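Protein Niban 2 (Homo sapiens, PDB 7CTP) may suppress apoptosis and promote melanoma cell invasion, and is a PH-domain-containing, cadherin-binding cytoplasmic protein of the Niban family with transcription coactivator activity. Local coordinates at residues T125-D128 against Q129-L133; I134-L138 against P139-A143. All coordinates share one frame; numbering follows the deposited sequence.

Interaction 1. Residues T125-D128 against Q129-L133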
loop_
_atom_site.group_PDB
_atom_site.type_symbol
_atom_site.label_atom_id
_atom_site.label_comp_id
_atom_site.label_asym_id
_atom_site.label_seq_id
_atom_site.Cartn_x
_atom_site.Cartn_y
_atom_site.Cartn_z
ATOM N N THR A 125 -10.629 0.617 18.889
ATOM C CA THR A 125 -12.008 0.485 19.350
ATOM C C THR A 125 -12.146 0.672 20.858
ATOM O O THR A 125 -13.156 0.253 21.438
ATOM C CB THR A 125 -12.595 -0.869 18.944
ATOM O OG1 THR A 125 -11.739 -1.907 19.413
ATOM C CG2 THR A 125 -12.698 -0.979 17.440
ATOM N N SER A 126 -11.155 1.275 21.509
ATOM C CA SER A 126 -11.311 1.640 22.910
ATOM C C SER A 126 -10.445 2.852 23.201
ATOM O O SER A 126 -9.378 3.037 22.599
ATOM C CB SER A 126 -10.971 0.464 23.840
ATOM O OG SER A 126 -9.623 0.481 24.269
ATOM N N VAL A 127 -10.936 3.696 24.108
ATOM C CA VAL A 127 -10.179 4.882 24.483
ATOM C C VAL A 127 -8.853 4.481 25.114
ATOM O O VAL A 127 -7.813 5.104 24.864
ATOM C CB VAL A 127 -11.004 5.781 25.421
ATOM C CG1 VAL A 127 -10.137 6.917 25.931
ATOM C CG2 VAL A 127 -12.212 6.336 24.690
ATOM N N ASP A 128 -8.862 3.423 25.936
ATOM C CA ASP A 128 -7.632 3.046 26.621
ATOM C C ASP A 128 -6.567 2.594 25.636
ATOM O O ASP A 128 -5.389 2.938 25.789
ATOM C CB ASP A 128 -7.893 1.944 27.635
ATOM C CG ASP A 128 -6.744 1.783 28.588
ATOM O OD1 ASP A 128 -6.427 2.765 29.300
ATOM O OD2 ASP A 128 -6.135 0.696 28.595
ATOM N N GLN A 129 -6.966 1.814 24.626
ATOM C CA GLN A 129 -6.034 1.427 23.570
ATOM C C GLN A 129 -5.403 2.643 22.918
ATOM O O GLN A 129 -4.209 2.635 22.599
ATOM C CB GLN A 129 -6.753 0.612 22.498
ATOM C CG GLN A 129 -6.899 -0.853 22.769
ATOM C CD GLN A 129 -7.590 -1.554 21.619
ATOM O OE1 GLN A 129 -8.026 -0.911 20.654
ATOM N NE2 GLN A 129 -7.696 -2.871 21.709
ATOM N N TYR A 130 -6.207 3.682 22.677
ATOM C CA TYR A 130 -5.706 4.900 22.043
ATOM C C TYR A 130 -4.742 5.639 22.960
ATOM O O TYR A 130 -3.666 6.071 22.531
ATOM C CB TYR A 130 -6.874 5.799 21.659
ATOM C CG TYR A 130 -6.468 7.178 21.217
ATOM C CD1 TYR A 130 -5.852 7.387 19.978
ATOM C CD2 TYR A 130 -6.689 8.278 22.038
ATOM C CE1 TYR A 130 -5.476 8.668 19.574
ATOM C CE2 TYR A 130 -6.314 9.548 21.653
ATOM C CZ TYR A 130 -5.708 9.739 20.419
ATOM O OH TYR A 130 -5.345 11.011 20.055
ATOM N N LEU A 131 -5.115 5.797 24.230
ATOM C CA LEU A 131 -4.239 6.475 25.179
ATOM C C LEU A 131 -2.938 5.713 25.378
ATOM O O LEU A 131 -1.891 6.326 25.599
ATOM C CB LEU A 131 -4.957 6.659 26.522
ATOM C CG LEU A 131 -6.162 7.608 26.501
ATOM C CD1 LEU A 131 -6.772 7.663 27.887
ATOM C CD2 LEU A 131 -5.772 8.998 26.030
ATOM N N GLU A 132 -2.983 4.383 25.302
ATOM C CA GLU A 132 -1.758 3.599 25.395
ATOM C C GLU A 132 -0.855 3.861 24.195
ATOM O O GLU A 132 0.368 3.996 24.340
ATOM C CB GLU A 132 -2.103 2.114 25.509
ATOM C CG GLU A 132 -0.895 1.209 25.640
ATOM C CD GLU A 132 -1.261 -0.241 25.871
ATOM O OE1 GLU A 132 -0.513 -1.105 25.360
ATOM O OE2 GLU A 132 -2.275 -0.512 26.571
ATOM N N LEU A 133 -1.454 3.983 23.012
ATOM C CA LEU A 133 -0.688 4.195 21.786
ATOM C C LEU A 133 0.008 5.553 21.781
ATOM O O LEU A 133 1.146 5.664 21.311
ATOM C CB LEU A 133 -1.615 4.047 20.578
ATOM C CG LEU A 133 -1.038 4.211 19.173
ATOM C CD1 LEU A 133 0.123 3.260 18.975
ATOM C CD2 LEU A 133 -2.144 3.937 18.158
HETATM O O HOH W 1 -4.892 -0.614 26.214
#

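Interaction 2. Residues I134-L138 against P139-A143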
loop_
_atom_site.group_PDB
_atom_site.type_symbol
_atom_site.label_atom_id
_atom_site.label_comp_id
_atom_site.label_asym_id
_atom_site.label_seq_id
_atom_site.Cartn_x
_atom_site.Cartn_y
_atom_site.Cartn_z
ATOM N N ILE A 134 -0.643 6.599 22.308
ATOM C CA ILE A 134 -0.017 7.922 22.343
ATOM C C ILE A 134 0.707 8.201 23.652
ATOM O O ILE A 134 1.299 9.280 23.803
ATOM C CB ILE A 134 -1.029 9.056 22.089
ATOM C CG1 ILE A 134 -2.068 9.129 23.218
ATOM C CG2 ILE A 134 -1.701 8.882 20.733
ATOM C CD1 ILE A 134 -2.888 10.409 23.218
ATOM N N GLY A 135 0.717 7.249 24.586
ATOM C CA GLY A 135 1.199 7.544 25.927
ATOM C C GLY A 135 2.665 7.933 25.986
ATOM O O GLY A 135 3.071 8.722 26.848
ATOM N N ASN A 136 3.485 7.376 25.093
ATOM C CA ASN A 136 4.916 7.664 25.089
ATOM C C ASN A 136 5.322 8.530 23.903
ATOM O O ASN A 136 6.476 8.505 23.471
ATOM C CB ASN A 136 5.719 6.364 25.120
ATOM C CG ASN A 136 5.541 5.622 26.431
ATOM O OD1 ASN A 136 6.110 6.005 27.457
ATOM N ND2 ASN A 136 4.730 4.573 26.409
ATOM N N SER A 137 4.376 9.306 23.376
ATOM C CA SER A 137 4.700 10.207 22.277
ATOM C C SER A 137 5.591 11.350 22.739
ATOM O O SER A 137 6.285 11.954 21.920
ATOM C CB SER A 137 3.424 10.746 21.639
ATOM O OG SER A 137 2.584 11.359 22.598
ATOM N N LEU A 138 5.584 11.661 24.034
ATOM C CA LEU A 138 6.525 12.599 24.607
ATOM C C LEU A 138 7.336 11.889 25.685
ATOM O O LEU A 138 6.813 10.991 26.356
ATOM C CB LEU A 138 5.793 13.819 25.185
ATOM C CG LEU A 138 4.988 14.584 24.124
ATOM C CD1 LEU A 138 3.991 15.558 24.749
ATOM C CD2 LEU A 138 5.932 15.314 23.149
ATOM N N PRO A 139 8.610 12.226 25.850
ATOM C CA PRO A 139 9.492 11.395 26.676
ATOM C C PRO A 139 9.278 11.621 28.163
ATOM O O PRO A 139 8.748 12.645 28.599
ATOM C CB PRO A 139 10.893 11.856 26.259
ATOM C CG PRO A 139 10.689 13.294 25.936
ATOM C CD PRO A 139 9.337 13.369 25.261
ATOM N N GLY A 140 9.718 10.629 28.938
ATOM C CA GLY A 140 9.770 10.732 30.383
ATOM C C GLY A 140 8.449 10.570 31.097
ATOM O O GLY A 140 8.367 10.868 32.296
ATOM N N THR A 141 7.418 10.087 30.400
ATOM C CA THR A 141 6.072 10.068 30.960
ATOM C C THR A 141 5.987 9.208 32.210
ATOM O O THR A 141 5.348 9.592 33.197
ATOM C CB THR A 141 5.084 9.554 29.923
ATOM O OG1 THR A 141 5.362 10.176 28.661
ATOM C CG2 THR A 141 3.689 9.891 30.360
ATOM N N THR A 142 6.580 8.027 32.170
ATOM C CA THR A 142 6.488 7.100 33.284
ATOM C C THR A 142 7.594 7.295 34.309
ATOM O O THR A 142 7.602 6.598 35.330
ATOM C CB THR A 142 6.513 5.673 32.749
ATOM O OG1 THR A 142 7.859 5.323 32.398
ATOM C CG2 THR A 142 5.637 5.567 31.509
ATOM N N ALA A 143 8.517 8.222 34.061
ATOM C CA ALA A 143 9.645 8.462 34.958
ATOM C C ALA A 143 9.286 9.523 35.996
ATOM O O ALA A 143 9.826 10.629 36.012
ATOM C CB ALA A 143 10.876 8.868 34.155
HETATM O O HOH W 2 7.235 8.648 27.758
#

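Interaction 1. Residues T125-D128 against Q129-L133
S126 and Q129 meet in an N-cap at the start of helix 127-134, a short surface helix of the PH domain that follows the edge strand 122-124. The hydroxyl OG of S126 takes the N-H of Q129, at 3.0 Å from OG to N and with a nearly straight N-H...O angle of 166°, and so occupies one of the amides that the first turn cannot pair within the helix. The Q129 side chain runs back past this hydroxyl: its CB and CG each lie 3.4 Å from S126 OG. With CG beside its own backbone N (chi1 -84°) and the chain extended beyond it, the side chain brings OE1 back to T125, where it accepts a weak hydrogen bond, 3.5 Å from T125 N to Q129 OE1. Regular helical bonds then take over, Y130 N to S126 O and L131 N to V127 O. V127 and L131, one turn apart, lie side by side and point the same way, CG1 of V127 touching CD1 of L131 at 4.0 Å. Y130 leads its ring away from this pair into the domain, where its OH hydrogen-bonds to Y170 and H168. The carboxylates of D128 and E132 stand near each other on an exposed flank, a proximity that is probably eased by a water donating to both, 3.0 Å from D128 OD2 and 2.6 Å from E132 OE2.

Interaction 2. Residues I134-L138 against P139-A143
T141 reaches back over the backbone of G135 and L138 where the chain curls round after helix 127-134. Its CB, directed toward the earlier residues, lies 3.8 Å from the carbonyl O of G135. At CB the side chain divides. The methyl CG2, anti to the backbone N of its own residue, also comes to G135 O, while OG1, turned beside that N (chi1 -44°), heads for the L138 carbonyl and ends 2.8 Å from its O. G135 O is a looser neighbour of the same hydroxyl. OG1 donates to a water 2.6 Å away, and this water in turn donates to OD1 of N136, so a single solvent molecule ties the threonine hydroxyl to the asparagine amide. These residues belong to the connection of the PH domain between helix 127-134 and strand 157-162, in which a type I beta turn runs from I134 to S137. In that turn I134 O is gripped twice by S137, through the backbone N and through OG; the hydroxyl lies in the carbonyl plane, 2.7 Å from OG to O. L138, which is buried, rests its side chain on R263 of helix 260-337, and its CB meets CD of the P139 ring at 3.6 Å. The exposed side chains of N136 and T142 cross at about a right angle, with OD1 of N136 4.1 Å from the methyl CG2 of T142.

Interactions 1 and 2 follow one another along the chain without a gap, their centres about 14 Å apart, and both fall within the PH region of this N-terminal part of the protein. Residues 125-133 leave the edge strand 122-124 and form most of helix 127-134; residues 134-143 carry on into the loop toward strand 157-162, of which residues 145-150 are not modelled. The two contacts thus occupy successive parts of one connection between neighbouring antiparallel strands. Both are surface contacts that also touch helix 260-337, through Y130 and L131 in the first and through I134, S137 and L138 in the second, so this connection packs the PH domain against the helical part of the chain.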